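Local coordinates for protein salmonella plasmid virulence: SpvB (Salmonella typhimurium, PDB 6P0X) that probably transfers ADP-ribose from NAD(+) to an arginine of host actin, blocking filament assembly, and is represented here by its N-terminal SpvB-family domain, at residues A[192-197]-A[264-269]; A[203-208]-A[281-286]; A[179-184]-A[220-225]. One frame throughout, in Å; residues are numbered along the deposited sequence.

Contact 1: A[192-197]-A[264-269]; sequences DNVDLN and WLARQD
The indole of W264 meets the side chain of D192 at about a right angle. Its pyrrole side does the touching: W264 CD1 and NE1 are each 3.8 Å from D192 CB, and W264 NE1 is equally 3.8 Å from D192 OD2. W264 CG sits between its own backbone N and carbonyl carbon (chi1 45°), a turn that brings this part of the ring to D192. The indole N-H is hydrogen-bonded to N190 OD1, an oxygen that also takes the backbone N-H of D192, and the approach to the carboxylate is oblique. The backbone of W264 supplies the one hydrogen bond between the two segments. N193 ND2 donates to W264 O at 2.7 Å, with an N-H...O angle of 149°; the acceptor lies in the plane of the N193 amide, whereas the donor stands above the carbonyl plane, 44° out of it. S263 OG is a second partner of the same amide nitrogen. At A266 the methyl group turns toward the loop, where A266 CB comes within 3.3 Å of N193 O and, more loosely, 4.1 Å of V194 CG2. R284 ties both sides together, making a cation-pi contact with W264 and bonding through NH1 to D192 O and through NH2 to L265 O. This surface contact thus joins two irregular connections, one leading from strand 181-188 to strand 209-211, the other from strand 237-244 to strand 271-273.

Contact 2: A[203-208]-A[281-286]; sequences RDRSAM and RLHRLC
The guanidinium of R203 lies flat on that of R281, centres 4.0 Å apart and planes at 23°, although the two side chains cross at about a right angle. The overlap is offset, R281 NH1 sitting over the rim of the R203 group at 3.7 Å from R203 CZ. R281 reaches this position on a chain extended from CG to NE. R205 runs alongside R281, its guanidinium steeply turned against the other. Carboxylates probably offset this crowding of positive charge, since E279 pairs with R203, and E200 with both R205 and R281; R281 NH1 also bonds to S272 OG.

One direct hydrogen bond links the segments. R205 NE donates to H283 NE2 at 3.0 Å and 161°, with the acceptor close to the guanidinium plane but the donor tilted from the imidazole plane. A bend at chi3 (42°) turns the R205 head toward the histidine. Water 1 adds a bridge, accepting from M208 N at 2.9 Å and donating to R281 O at 2.8 Å, with a weak bond to R205 O.

M208 and L282 supply the apolar contact, their side chains crossing obliquely, with M208 CE 4.0 Å from L282 CD2. M208 also touches two bound acrylic acid molecules, lining one pocket with T53, L170 and R209 and the other with Q168, L273 and Y276. The contact sets the irregular chain entering strand 209-211 against the end of strand 280-282, which pairs antiparallel with strand 271-273.

Contact 3: A[179-184]-A[220-225]; sequences GEHIYY and TPAADL
The imidazole of H181 meets segment 220-225 with its edge, which faces backbone atoms of A222, D224 and L225. At that edge H181 NE2 donates to A222 O over a short 2.6 Å, with an N-H...O angle of 155°. The carbonyl oxygen lies close to the ring plane, slightly tilted from it, and the donor is itself 31° from the carbonyl plane. Next to it, H181 CE1 approaches D224 O at 3.1 Å, while A222 CB packs 3.7 Å from H181 NE2. The ring also stacks with Y226, and its other nitrogen, ND1, is bonded to E173 OE1, so both nitrogens are engaged and the rotation of the imidazole is fixed. CG anti to the carbonyl carbon (chi1 -64°) carries the ring toward the loop.

The backbone of G179 makes the second link. A222 N donates to G179 O at 3.2 Å. G179 has no side chain, and its CA lies only 3.2 Å from A222 O in a CA-H...O contact. N218 strengthens the same corner through bonds to G179 O and H181 N.

The contact lies at the strand ends, where the turn of the beta-hairpin formed by antiparallel strands 165-175 and 181-188 is tied to the loop that follows the next antiparallel strand, 215-218.

Overall arrangement
Contacts 1 and 2 are neighbours, their centres about 9 Å apart, and they share the long connection between strands 181-188 and 209-211. They touch directly: R267 N lies 2.8 Å from H283 O, and L265 O lies 2.8 Å from R284 NH2, both probable hydrogen bonds. Contact 2 borders the acrylic acid sites through M208, whereas the W264 side chain is about 11 Å from a bound acrylic acid. Contact 3 lies across the chain's centre, about 37 Å from contact 1 and 31 Å from contact 2, centre to centre. Strand 181-188 connects the two regions, starting in contact 3 and leading into the loop of the others.

Contact 1: A[192-197]-A[264-269]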
ATOM      1  N   ASP A 192       2.844  12.136 -16.102  1.00 40.33           N
ATOM      2  CA  ASP A 192       3.601  11.523 -17.187  1.00 42.32           C
ATOM      3  C   ASP A 192       2.666  10.991 -18.264  1.00 42.84           C
ATOM      4  O   ASP A 192       1.710  10.266 -17.973  1.00 46.45           O
ATOM      5  CB  ASP A 192       4.478  10.389 -16.654  1.00 44.86           C
ATOM      6  CG  ASP A 192       5.528  10.870 -15.679  1.00 50.03           C
ATOM      7  OD1 ASP A 192       5.696  12.100 -15.540  1.00 52.56           O
ATOM      8  OD2 ASP A 192       6.191  10.016 -15.052  1.00 54.13           O
ATOM      9  N   ASN A 193       2.942  11.373 -19.511  1.00 43.76           N
ATOM     10  CA  ASN A 193       2.200  10.931 -20.691  1.00 48.52           C
ATOM     11  C   ASN A 193       0.741  11.374 -20.665  1.00 47.41           C
ATOM     12  O   ASN A 193      -0.103  10.773 -21.337  1.00 48.24           O
ATOM     13  CB  ASN A 193       2.285   9.409 -20.860  1.00 50.07           C
ATOM     14  CG  ASN A 193       3.711   8.924 -21.022  1.00 53.63           C
ATOM     15  OD1 ASN A 193       4.483   9.478 -21.806  1.00 55.97           O
ATOM     16  ND2 ASN A 193       4.074   7.891 -20.268  1.00 50.28           N
ATOM     17  N   VAL A 194       0.426  12.430 -19.921  1.00 37.96           N
ATOM     18  CA  VAL A 194      -0.927  12.963 -19.831  1.00 41.18           C
ATOM     19  C   VAL A 194      -0.953  14.321 -20.518  1.00 50.51           C
ATOM     20  O   VAL A 194      -0.119  15.188 -20.227  1.00 49.12           O
ATOM     21  CB  VAL A 194      -1.399  13.075 -18.370  1.00 41.70           C
ATOM     22  CG1 VAL A 194      -2.795  13.676 -18.306  1.00 37.97           C
ATOM     23  CG2 VAL A 194      -1.373  11.711 -17.689  1.00 33.21           C
ATOM     24  N   ASP A 195      -1.898  14.499 -21.436  1.00 52.65           N
ATOM     25  CA  ASP A 195      -2.111  15.799 -22.064  1.00 54.01           C
ATOM     26  C   ASP A 195      -2.774  16.728 -21.053  1.00 55.95           C
ATOM     27  O   ASP A 195      -3.946  16.550 -20.710  1.00 50.47           O
ATOM     28  CB  ASP A 195      -2.966  15.640 -23.317  1.00 55.19           C
ATOM     29  CG  ASP A 195      -3.237  16.960 -24.012  1.00 66.83           C
ATOM     30  OD1 ASP A 195      -2.488  17.931 -23.773  1.00 74.00           O
ATOM     31  OD2 ASP A 195      -4.204  17.026 -24.800  1.00 73.97           O
ATOM     32  N   LEU A 196      -2.028  17.722 -20.580  1.00 54.69           N
ATOM     33  CA  LEU A 196      -2.473  18.580 -19.490  1.00 54.53           C
ATOM     34  C   LEU A 196      -3.387  19.711 -19.946  1.00 60.48           C
ATOM     35  O   LEU A 196      -3.586  20.665 -19.185  1.00 67.26           O
ATOM     36  CB  LEU A 196      -1.262  19.153 -18.750  1.00 54.31           C
ATOM     37  CG  LEU A 196      -0.345  18.112 -18.105  1.00 57.29           C
ATOM     38  CD1 LEU A 196       0.769  18.785 -17.324  1.00 56.47           C
ATOM     39  CD2 LEU A 196      -1.147  17.183 -17.206  1.00 52.84           C
ATOM     40  N   ASN A 197      -3.950  19.631 -21.146  1.00 62.13           N
ATOM     41  CA  ASN A 197      -4.858  20.650 -21.650  1.00 68.43           C
ATOM     42  C   ASN A 197      -6.311  20.228 -21.446  1.00 72.92           C
ATOM     43  O   ASN A 197      -6.618  19.066 -21.167  1.00 68.23           O
ATOM     44  CB  ASN A 197      -4.587  20.924 -23.133  1.00 75.37           C
ATOM     45  CG  ASN A 197      -3.187  21.448 -23.388  1.00 81.52           C
ATOM     46  OD1 ASN A 197      -2.666  22.261 -22.622  1.00 87.31           O
ATOM     47  ND2 ASN A 197      -2.571  20.987 -24.470  1.00 75.85           N
ATOM     48  N   TRP A 264       5.338   5.493 -16.938  1.00 40.85           N
ATOM     49  CA  TRP A 264       4.173   4.622 -16.985  1.00 37.12           C
ATOM     50  C   TRP A 264       3.130   5.149 -17.964  1.00 38.53           C
ATOM     51  O   TRP A 264       3.069   6.343 -18.265  1.00 45.67           O
ATOM     52  CB  TRP A 264       3.558   4.446 -15.593  1.00 31.33           C
ATOM     53  CG  TRP A 264       3.385   5.692 -14.762  1.00 29.94           C
ATOM     54  CD1 TRP A 264       3.462   6.995 -15.175  1.00 30.99           C
ATOM     55  CD2 TRP A 264       3.100   5.734 -13.359  1.00 29.04           C
ATOM     56  NE1 TRP A 264       3.243   7.842 -14.112  1.00 30.16           N
ATOM     57  CE2 TRP A 264       3.019   7.092 -12.986  1.00 32.63           C
ATOM     58  CE3 TRP A 264       2.909   4.754 -12.380  1.00 27.14           C
ATOM     59  CZ2 TRP A 264       2.754   7.491 -11.677  1.00 33.97           C
ATOM     60  CZ3 TRP A 264       2.644   5.153 -11.081  1.00 29.04           C
ATOM     61  CH2 TRP A 264       2.569   6.508 -10.741  1.00 29.78           C
ATOM     62  N   LEU A 265       2.309   4.232 -18.466  1.00 39.90           N
ATOM     63  CA  LEU A 265       1.327   4.573 -19.483  1.00 40.94           C
ATOM     64  C   LEU A 265       0.155   5.333 -18.876  1.00 39.40           C
ATOM     65  O   LEU A 265      -0.154   5.205 -17.690  1.00 34.99           O
ATOM     66  CB  LEU A 265       0.815   3.307 -20.173  1.00 33.21           C
ATOM     67  CG  LEU A 265       1.823   2.508 -21.001  1.00 46.65           C
ATOM     68  CD1 LEU A 265       1.215   1.189 -21.444  1.00 34.83           C
ATOM     69  CD2 LEU A 265       2.275   3.320 -22.203  1.00 37.11           C
ATOM     70  N   ALA A 266      -0.511   6.121 -19.713  1.00 40.48           N
ATOM     71  CA  ALA A 266      -1.717   6.837 -19.328  1.00 38.96           C
ATOM     72  C   ALA A 266      -2.915   6.084 -19.886  1.00 37.03           C
ATOM     73  O   ALA A 266      -2.960   5.785 -21.084  1.00 37.93           O
ATOM     74  CB  ALA A 266      -1.699   8.275 -19.848  1.00 38.47           C
ATOM     75  N   ARG A 267      -3.878   5.777 -19.021  1.00 29.90           N
ATOM     76  CA  ARG A 267      -5.023   4.979 -19.423  1.00 29.71           C
ATOM     77  C   ARG A 267      -6.012   5.811 -20.230  1.00 38.68           C
ATOM     78  O   ARG A 267      -6.005   7.045 -20.201  1.00 37.25           O
ATOM     79  CB  ARG A 267      -5.724   4.383 -18.202  1.00 28.90           C
ATOM     80  CG  ARG A 267      -6.248   5.419 -17.227  1.00 29.51           C
ATOM     81  CD  ARG A 267      -6.610   4.788 -15.890  1.00 30.32           C
ATOM     82  NE  ARG A 267      -7.775   3.914 -15.986  1.00 28.80           N
ATOM     83  CZ  ARG A 267      -8.133   3.045 -15.046  1.00 29.23           C
ATOM     84  NH1 ARG A 267      -7.403   2.925 -13.942  1.00 23.69           N
ATOM     85  NH2 ARG A 267      -9.214   2.294 -15.212  1.00 23.80           N
ATOM     86  N   GLN A 268      -6.880   5.109 -20.954  1.00 33.30           N
ATOM     87  CA  GLN A 268      -7.883   5.767 -21.778  1.00 34.36           C
ATOM     88  C   GLN A 268      -9.090   6.230 -20.979  1.00 35.37           C
ATOM     89  O   GLN A 268      -9.843   7.080 -21.464  1.00 36.74           O
ATOM     90  CB  GLN A 268      -8.347   4.829 -22.893  1.00 33.82           C
ATOM     91  CG  GLN A 268      -7.316   4.591 -23.970  1.00 35.46           C
ATOM     92  CD  GLN A 268      -7.823   3.665 -25.053  1.00 47.38           C
ATOM     93  OE1 GLN A 268      -8.962   3.783 -25.503  1.00 47.08           O
ATOM     94  NE2 GLN A 268      -6.979   2.736 -25.480  1.00 46.95           N
ATOM     95  N   ASP A 269      -9.291   5.699 -19.773  1.00 29.79           N
ATOM     96  CA  ASP A 269     -10.477   5.986 -18.966  1.00 28.93           C
ATOM     97  C   ASP A 269     -10.100   6.576 -17.608  1.00 27.49           C
ATOM     98  O   ASP A 269     -10.431   6.009 -16.560  1.00 26.09           O
ATOM     99  CB  ASP A 269     -11.316   4.721 -18.793  1.00 28.40           C
ATOM    100  CG  ASP A 269     -10.568   3.608 -18.063  1.00 34.12           C
ATOM    101  OD1 ASP A 269      -9.328   3.513 -18.200  1.00 29.66           O
ATOM    102  OD2 ASP A 269     -11.229   2.840 -17.332  1.00 29.12           O
TER

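Contact 2: A[203-208]-A[281-286]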
ATOM      1  N   ARG A 203      -5.938  20.291 -12.650  1.00 58.28           N
ATOM      2  CA  ARG A 203      -6.284  19.173 -11.785  1.00 58.94           C
ATOM      3  C   ARG A 203      -5.031  18.778 -11.017  1.00 63.94           C
ATOM      4  O   ARG A 203      -3.966  18.590 -11.617  1.00 62.07           O
ATOM      5  CB  ARG A 203      -6.809  17.993 -12.607  1.00 49.86           C
ATOM      6  CG  ARG A 203      -8.110  18.272 -13.357  1.00 53.55           C
ATOM      7  CD  ARG A 203      -8.733  16.995 -13.903  1.00 50.56           C
ATOM      8  NE  ARG A 203      -9.754  16.412 -13.035  1.00 57.81           N
ATOM      9  CZ  ARG A 203     -11.033  16.272 -13.375  1.00 50.74           C
ATOM     10  NH1 ARG A 203     -11.452  16.665 -14.572  1.00 40.85           N
ATOM     11  NH2 ARG A 203     -11.893  15.722 -12.524  1.00 46.59           N
ATOM     12  N   ASP A 204      -5.151  18.665  -9.696  1.00 70.94           N
ATOM     13  CA  ASP A 204      -4.057  18.172  -8.866  1.00 75.60           C
ATOM     14  C   ASP A 204      -4.147  16.655  -8.810  1.00 62.44           C
ATOM     15  O   ASP A 204      -5.089  16.100  -8.234  1.00 61.73           O
ATOM     16  CB  ASP A 204      -4.096  18.780  -7.467  1.00 77.74           C
ATOM     17  CG  ASP A 204      -2.712  18.889  -6.849  1.00 77.57           C
ATOM     18  OD1 ASP A 204      -1.914  17.937  -6.999  1.00 74.11           O
ATOM     19  OD2 ASP A 204      -2.417  19.930  -6.227  1.00 77.44           O
ATOM     20  N   ARG A 205      -3.163  15.984  -9.404  1.00 47.88           N
ATOM     21  CA  ARG A 205      -3.237  14.550  -9.623  1.00 43.15           C
ATOM     22  C   ARG A 205      -2.211  13.769  -8.812  1.00 45.69           C
ATOM     23  O   ARG A 205      -2.037  12.572  -9.048  1.00 52.48           O
ATOM     24  CB  ARG A 205      -3.070  14.262 -11.113  1.00 37.89           C
ATOM     25  CG  ARG A 205      -1.832  14.902 -11.707  1.00 44.73           C
ATOM     26  CD  ARG A 205      -1.736  14.627 -13.190  1.00 48.96           C
ATOM     27  NE  ARG A 205      -3.039  14.752 -13.839  1.00 49.11           N
ATOM     28  CZ  ARG A 205      -3.532  15.894 -14.306  1.00 54.78           C
ATOM     29  NH1 ARG A 205      -2.830  17.018 -14.200  1.00 58.00           N
ATOM     30  NH2 ARG A 205      -4.728  15.913 -14.879  1.00 57.30           N
ATOM     31  N   SER A 206      -1.569  14.391  -7.829  1.00 36.44           N
ATOM     32  CA  SER A 206      -0.473  13.743  -7.122  1.00 34.28           C
ATOM     33  C   SER A 206      -0.922  12.965  -5.889  1.00 34.38           C
ATOM     34  O   SER A 206      -0.073  12.392  -5.198  1.00 36.54           O
ATOM     35  CB  SER A 206       0.574  14.783  -6.717  1.00 27.41           C
ATOM     36  OG  SER A 206       0.085  15.611  -5.680  1.00 41.49           O
ATOM     37  N   ALA A 207      -2.224  12.918  -5.600  1.00 26.33           N
ATOM     38  CA  ALA A 207      -2.673  12.319  -4.346  1.00 28.14           C
ATOM     39  C   ALA A 207      -2.603  10.797  -4.373  1.00 31.22           C
ATOM     40  O   ALA A 207      -2.233  10.178  -3.368  1.00 26.98           O
ATOM     41  CB  ALA A 207      -4.099  12.769  -4.030  1.00 28.29           C
ATOM     42  N   MET A 208      -2.937  10.182  -5.506  1.00 24.31           N
ATOM     43  CA  MET A 208      -3.087   8.734  -5.561  1.00 21.47           C
ATOM     44  C   MET A 208      -1.763   8.025  -5.285  1.00 20.26           C
ATOM     45  O   MET A 208      -0.682   8.518  -5.618  1.00 22.90           O
ATOM     46  CB  MET A 208      -3.647   8.314  -6.926  1.00 20.26           C
ATOM     47  CG  MET A 208      -3.817   6.810  -7.109  1.00 22.57           C
ATOM     48  SD  MET A 208      -4.947   6.079  -5.896  1.00 34.46           S
ATOM     49  CE  MET A 208      -4.804   4.337  -6.299  1.00 18.23           C
ATOM     50  N   ARG A 281      -7.119  11.453  -8.546  1.00 24.25           N
ATOM     51  CA  ARG A 281      -7.257  11.118  -9.956  1.00 22.80           C
ATOM     52  C   ARG A 281      -6.394   9.907 -10.283  1.00 29.59           C
ATOM     53  O   ARG A 281      -5.270   9.782  -9.787  1.00 27.43           O
ATOM     54  CB  ARG A 281      -6.860  12.308 -10.834  1.00 24.47           C
ATOM     55  CG  ARG A 281      -7.142  12.128 -12.315  1.00 25.56           C
ATOM     56  CD  ARG A 281      -7.425  13.471 -12.980  1.00 30.28           C
ATOM     57  NE  ARG A 281      -7.837  13.339 -14.377  1.00 28.51           N
ATOM     58  CZ  ARG A 281      -9.068  13.020 -14.772  1.00 38.32           C
ATOM     59  NH1 ARG A 281     -10.019  12.784 -13.876  1.00 27.38           N
ATOM     60  NH2 ARG A 281      -9.347  12.932 -16.066  1.00 35.70           N
ATOM     61  N   LEU A 282      -6.926   9.008 -11.111  1.00 22.43           N
ATOM     62  CA  LEU A 282      -6.223   7.789 -11.498  1.00 25.63           C
ATOM     63  C   LEU A 282      -5.953   7.812 -12.995  1.00 27.81           C
ATOM     64  O   LEU A 282      -6.890   7.877 -13.800  1.00 29.99           O
ATOM     65  CB  LEU A 282      -7.019   6.537 -11.120  1.00 21.28           C
ATOM     66  CG  LEU A 282      -6.868   6.049  -9.678  1.00 25.96           C
ATOM     67  CD1 LEU A 282      -7.752   6.860  -8.738  1.00 23.29           C
ATOM     68  CD2 LEU A 282      -7.174   4.561  -9.572  1.00 24.16           C
ATOM     69  N   HIS A 283      -4.675   7.747 -13.363  1.00 33.00           N
ATOM     70  CA  HIS A 283      -4.259   7.692 -14.757  1.00 25.80           C
ATOM     71  C   HIS A 283      -3.630   6.360 -15.131  1.00 27.58           C
ATOM     72  O   HIS A 283      -3.313   6.151 -16.307  1.00 35.04           O
ATOM     73  CB  HIS A 283      -3.258   8.815 -15.063  1.00 27.14           C
ATOM     74  CG  HIS A 283      -3.862  10.183 -15.104  1.00 29.74           C
ATOM     75  ND1 HIS A 283      -4.696  10.599 -16.120  1.00 30.56           N
ATOM     76  CD2 HIS A 283      -3.735  11.240 -14.265  1.00 27.77           C
ATOM     77  CE1 HIS A 283      -5.064  11.851 -15.902  1.00 32.06           C
ATOM     78  NE2 HIS A 283      -4.495  12.262 -14.782  1.00 30.35           N
ATOM     79  N   ARG A 284      -3.436   5.457 -14.176  1.00 28.64           N
ATOM     80  CA  ARG A 284      -2.599   4.287 -14.388  1.00 26.95           C
ATOM     81  C   ARG A 284      -3.414   3.004 -14.312  1.00 32.94           C
ATOM     82  O   ARG A 284      -4.445   2.931 -13.632  1.00 27.56           O
ATOM     83  CB  ARG A 284      -1.456   4.231 -13.361  1.00 24.71           C
ATOM     84  CG  ARG A 284      -0.681   5.535 -13.217  1.00 25.23           C
ATOM     85  CD  ARG A 284      -0.272   6.109 -14.567  1.00 28.39           C
ATOM     86  NE  ARG A 284       0.009   7.540 -14.474  1.00 32.80           N
ATOM     87  CZ  ARG A 284       0.412   8.296 -15.492  1.00 32.90           C
ATOM     88  NH1 ARG A 284       0.636   9.591 -15.308  1.00 31.51           N
ATOM     89  NH2 ARG A 284       0.595   7.761 -16.693  1.00 30.60           N
ATOM     90  N   LEU A 285      -2.926   1.994 -15.031  1.00 30.41           N
ATOM     91  CA  LEU A 285      -3.421   0.627 -14.973  1.00 29.44           C
ATOM     92  C   LEU A 285      -2.233  -0.289 -14.746  1.00 30.91           C
ATOM     93  O   LEU A 285      -1.216  -0.168 -15.438  1.00 31.77           O
ATOM     94  CB  LEU A 285      -4.130   0.215 -16.265  1.00 25.70           C
ATOM     95  CG  LEU A 285      -5.567   0.641 -16.518  1.00 37.63           C
ATOM     96  CD1 LEU A 285      -5.847   0.550 -18.007  1.00 36.02           C
ATOM     97  CD2 LEU A 285      -6.522  -0.244 -15.735  1.00 28.24           C
ATOM     98  N   CYS A 286      -2.353  -1.196 -13.785  1.00 26.90           N
ATOM     99  CA  CYS A 286      -1.301  -2.183 -13.592  1.00 33.34           C
ATOM    100  C   CYS A 286      -1.307  -3.154 -14.766  1.00 34.38           C
ATOM    101  O   CYS A 286      -2.294  -3.861 -14.996  1.00 32.03           O
ATOM    102  CB  CYS A 286      -1.478  -2.926 -12.273  1.00 26.96           C
ATOM    103  SG  CYS A 286      -0.264  -4.252 -12.049  1.00 30.25           S
TER
HETATM  104  O   HOH W   1      -4.130  11.441  -7.866  1.00 29.09           O

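Contact 3: A[179-184]-A[220-225]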
ATOM      1  N   GLY A 179      11.766 -11.875  13.344  1.00 49.04           N
ATOM      2  CA  GLY A 179      12.596 -10.894  12.674  1.00 49.81           C
ATOM      3  C   GLY A 179      12.512 -10.882  11.166  1.00 50.03           C
ATOM      4  O   GLY A 179      13.422 -10.354  10.515  1.00 51.71           O
ATOM      5  N   GLU A 180      11.460 -11.452  10.585  1.00 42.89           N
ATOM      6  CA  GLU A 180      11.251 -11.423   9.144  1.00 44.33           C
ATOM      7  C   GLU A 180      10.398 -10.216   8.769  1.00 44.17           C
ATOM      8  O   GLU A 180       9.415  -9.902   9.445  1.00 42.01           O
ATOM      9  CB  GLU A 180      10.584 -12.715   8.677  1.00 46.51           C
ATOM     10  CG  GLU A 180      11.255 -13.972   9.203  1.00 48.03           C
ATOM     11  CD  GLU A 180      10.297 -15.140   9.314  1.00 59.51           C
ATOM     12  OE1 GLU A 180      10.241 -15.963   8.375  1.00 61.97           O
ATOM     13  OE2 GLU A 180       9.584 -15.222  10.338  1.00 66.49           O
ATOM     14  N   HIS A 181      10.786  -9.533   7.696  1.00 40.78           N
ATOM     15  CA  HIS A 181      10.158  -8.276   7.319  1.00 39.79           C
ATOM     16  C   HIS A 181       9.514  -8.357   5.940  1.00 46.46           C
ATOM     17  O   HIS A 181       9.899  -9.164   5.089  1.00 48.16           O
ATOM     18  CB  HIS A 181      11.174  -7.128   7.332  1.00 44.84           C
ATOM     19  CG  HIS A 181      11.743  -6.837   8.685  1.00 48.31           C
ATOM     20  ND1 HIS A 181      11.498  -5.658   9.357  1.00 45.52           N
ATOM     21  CD2 HIS A 181      12.557  -7.564   9.486  1.00 45.41           C
ATOM     22  CE1 HIS A 181      12.131  -5.675  10.515  1.00 46.58           C
ATOM     23  NE2 HIS A 181      12.781  -6.821  10.619  1.00 50.85           N
ATOM     24  N   ILE A 182       8.512  -7.502   5.748  1.00 41.07           N
ATOM     25  CA  ILE A 182       7.952  -7.185   4.438  1.00 38.77           C
ATOM     26  C   ILE A 182       7.843  -5.669   4.341  1.00 39.26           C
ATOM     27  O   ILE A 182       7.291  -5.026   5.241  1.00 33.42           O
ATOM     28  CB  ILE A 182       6.572  -7.831   4.216  1.00 36.77           C
ATOM     29  CG1 ILE A 182       6.652  -9.353   4.300  1.00 33.92           C
ATOM     30  CG2 ILE A 182       6.017  -7.433   2.865  1.00 28.41           C
ATOM     31  CD1 ILE A 182       5.296 -10.015   4.218  1.00 30.31           C
ATOM     32  N   TYR A 183       8.364  -5.101   3.254  1.00 34.71           N
ATOM     33  CA  TYR A 183       8.393  -3.658   3.052  1.00 28.87           C
ATOM     34  C   TYR A 183       7.647  -3.307   1.772  1.00 35.03           C
ATOM     35  O   TYR A 183       7.962  -3.837   0.700  1.00 30.71           O
ATOM     36  CB  TYR A 183       9.839  -3.149   2.998  1.00 32.79           C
ATOM     37  CG  TYR A 183       9.983  -1.687   2.641  1.00 35.30           C
ATOM     38  CD1 TYR A 183       9.347  -0.703   3.390  1.00 37.84           C
ATOM     39  CD2 TYR A 183      10.774  -1.288   1.571  1.00 36.30           C
ATOM     40  CE1 TYR A 183       9.482   0.638   3.071  1.00 36.81           C
ATOM     41  CE2 TYR A 183      10.914   0.050   1.243  1.00 40.33           C
ATOM     42  CZ  TYR A 183      10.267   1.009   1.997  1.00 42.44           C
ATOM     43  OH  TYR A 183      10.403   2.342   1.676  1.00 42.61           O
ATOM     44  N   TYR A 184       6.671  -2.408   1.887  1.00 26.05           N
ATOM     45  CA  TYR A 184       5.820  -2.003   0.775  1.00 24.86           C
ATOM     46  C   TYR A 184       6.231  -0.617   0.294  1.00 24.91           C
ATOM     47  O   TYR A 184       6.381   0.303   1.104  1.00 33.81           O
ATOM     48  CB  TYR A 184       4.345  -1.997   1.193  1.00 23.34           C
ATOM     49  CG  TYR A 184       3.829  -3.342   1.654  1.00 30.33           C
ATOM     50  CD1 TYR A 184       4.033  -3.774   2.959  1.00 30.35           C
ATOM     51  CD2 TYR A 184       3.139  -4.181   0.787  1.00 24.25           C
ATOM     52  CE1 TYR A 184       3.564  -5.000   3.389  1.00 29.84           C
ATOM     53  CE2 TYR A 184       2.671  -5.415   1.209  1.00 24.05           C
ATOM     54  CZ  TYR A 184       2.886  -5.816   2.511  1.00 30.04           C
ATOM     55  OH  TYR A 184       2.423  -7.038   2.943  1.00 29.62           O
ATOM     56  N   THR A 220      19.294 -10.935   6.876  1.00 69.87           N
ATOM     57  CA  THR A 220      19.538 -11.240   8.276  1.00 70.27           C
ATOM     58  C   THR A 220      18.373 -10.776   9.142  1.00 66.40           C
ATOM     59  O   THR A 220      17.790  -9.716   8.885  1.00 58.02           O
ATOM     60  CB  THR A 220      20.836 -10.578   8.767  1.00 70.64           C
ATOM     61  OG1 THR A 220      20.774  -9.166   8.532  1.00 72.10           O
ATOM     62  CG2 THR A 220      22.034 -11.150   8.030  1.00 74.68           C
ATOM     63  N   PRO A 221      18.012 -11.544  10.169  1.00 69.16           N
ATOM     64  CA  PRO A 221      16.855 -11.180  10.994  1.00 63.29           C
ATOM     65  C   PRO A 221      17.091  -9.900  11.780  1.00 61.65           C
ATOM     66  O   PRO A 221      18.201  -9.610  12.233  1.00 66.33           O
ATOM     67  CB  PRO A 221      16.699 -12.381  11.936  1.00 62.17           C
ATOM     68  CG  PRO A 221      17.423 -13.501  11.261  1.00 64.37           C
ATOM     69  CD  PRO A 221      18.564 -12.856  10.541  1.00 67.26           C
ATOM     70  N   ALA A 222      16.017  -9.131  11.939  1.00 55.31           N
ATOM     71  CA  ALA A 222      16.032  -7.909  12.734  1.00 50.22           C
ATOM     72  C   ALA A 222      14.711  -7.789  13.476  1.00 55.77           C
ATOM     73  O   ALA A 222      13.642  -7.867  12.861  1.00 54.15           O
ATOM     74  CB  ALA A 222      16.268  -6.675  11.856  1.00 47.98           C
ATOM     75  N   ALA A 223      14.786  -7.597  14.793  1.00 53.83           N
ATOM     76  CA  ALA A 223      13.580  -7.598  15.614  1.00 52.66           C
ATOM     77  C   ALA A 223      12.776  -6.314  15.449  1.00 49.23           C
ATOM     78  O   ALA A 223      11.541  -6.352  15.450  1.00 53.86           O
ATOM     79  CB  ALA A 223      13.946  -7.811  17.082  1.00 48.91           C
ATOM     80  N   ASP A 224      13.449  -5.176  15.299  1.00 44.13           N
ATOM     81  CA  ASP A 224      12.777  -3.886  15.233  1.00 46.59           C
ATOM     82  C   ASP A 224      12.359  -3.563  13.806  1.00 48.77           C
ATOM     83  O   ASP A 224      13.063  -3.895  12.847  1.00 53.21           O
ATOM     84  CB  ASP A 224      13.689  -2.774  15.754  1.00 56.49           C
ATOM     85  CG  ASP A 224      14.154  -3.013  17.177  1.00 64.85           C
ATOM     86  OD1 ASP A 224      13.330  -3.424  18.020  1.00 69.41           O
ATOM     87  OD2 ASP A 224      15.350  -2.783  17.450  1.00 67.18           O
ATOM     88  N   LEU A 225      11.211  -2.905  13.673  1.00 44.57           N
ATOM     89  CA  LEU A 225      10.789  -2.411  12.370  1.00 50.60           C
ATOM     90  C   LEU A 225      11.807  -1.399  11.859  1.00 47.10           C
ATOM     91  O   LEU A 225      12.195  -0.476  12.581  1.00 47.37           O
ATOM     92  CB  LEU A 225       9.403  -1.771  12.466  1.00 41.64           C
ATOM     93  CG  LEU A 225       8.208  -2.692  12.721  1.00 41.80           C
ATOM     94  CD1 LEU A 225       7.079  -1.918  13.373  1.00 37.61           C
ATOM     95  CD2 LEU A 225       7.734  -3.312  11.416  1.00 39.06           C
TER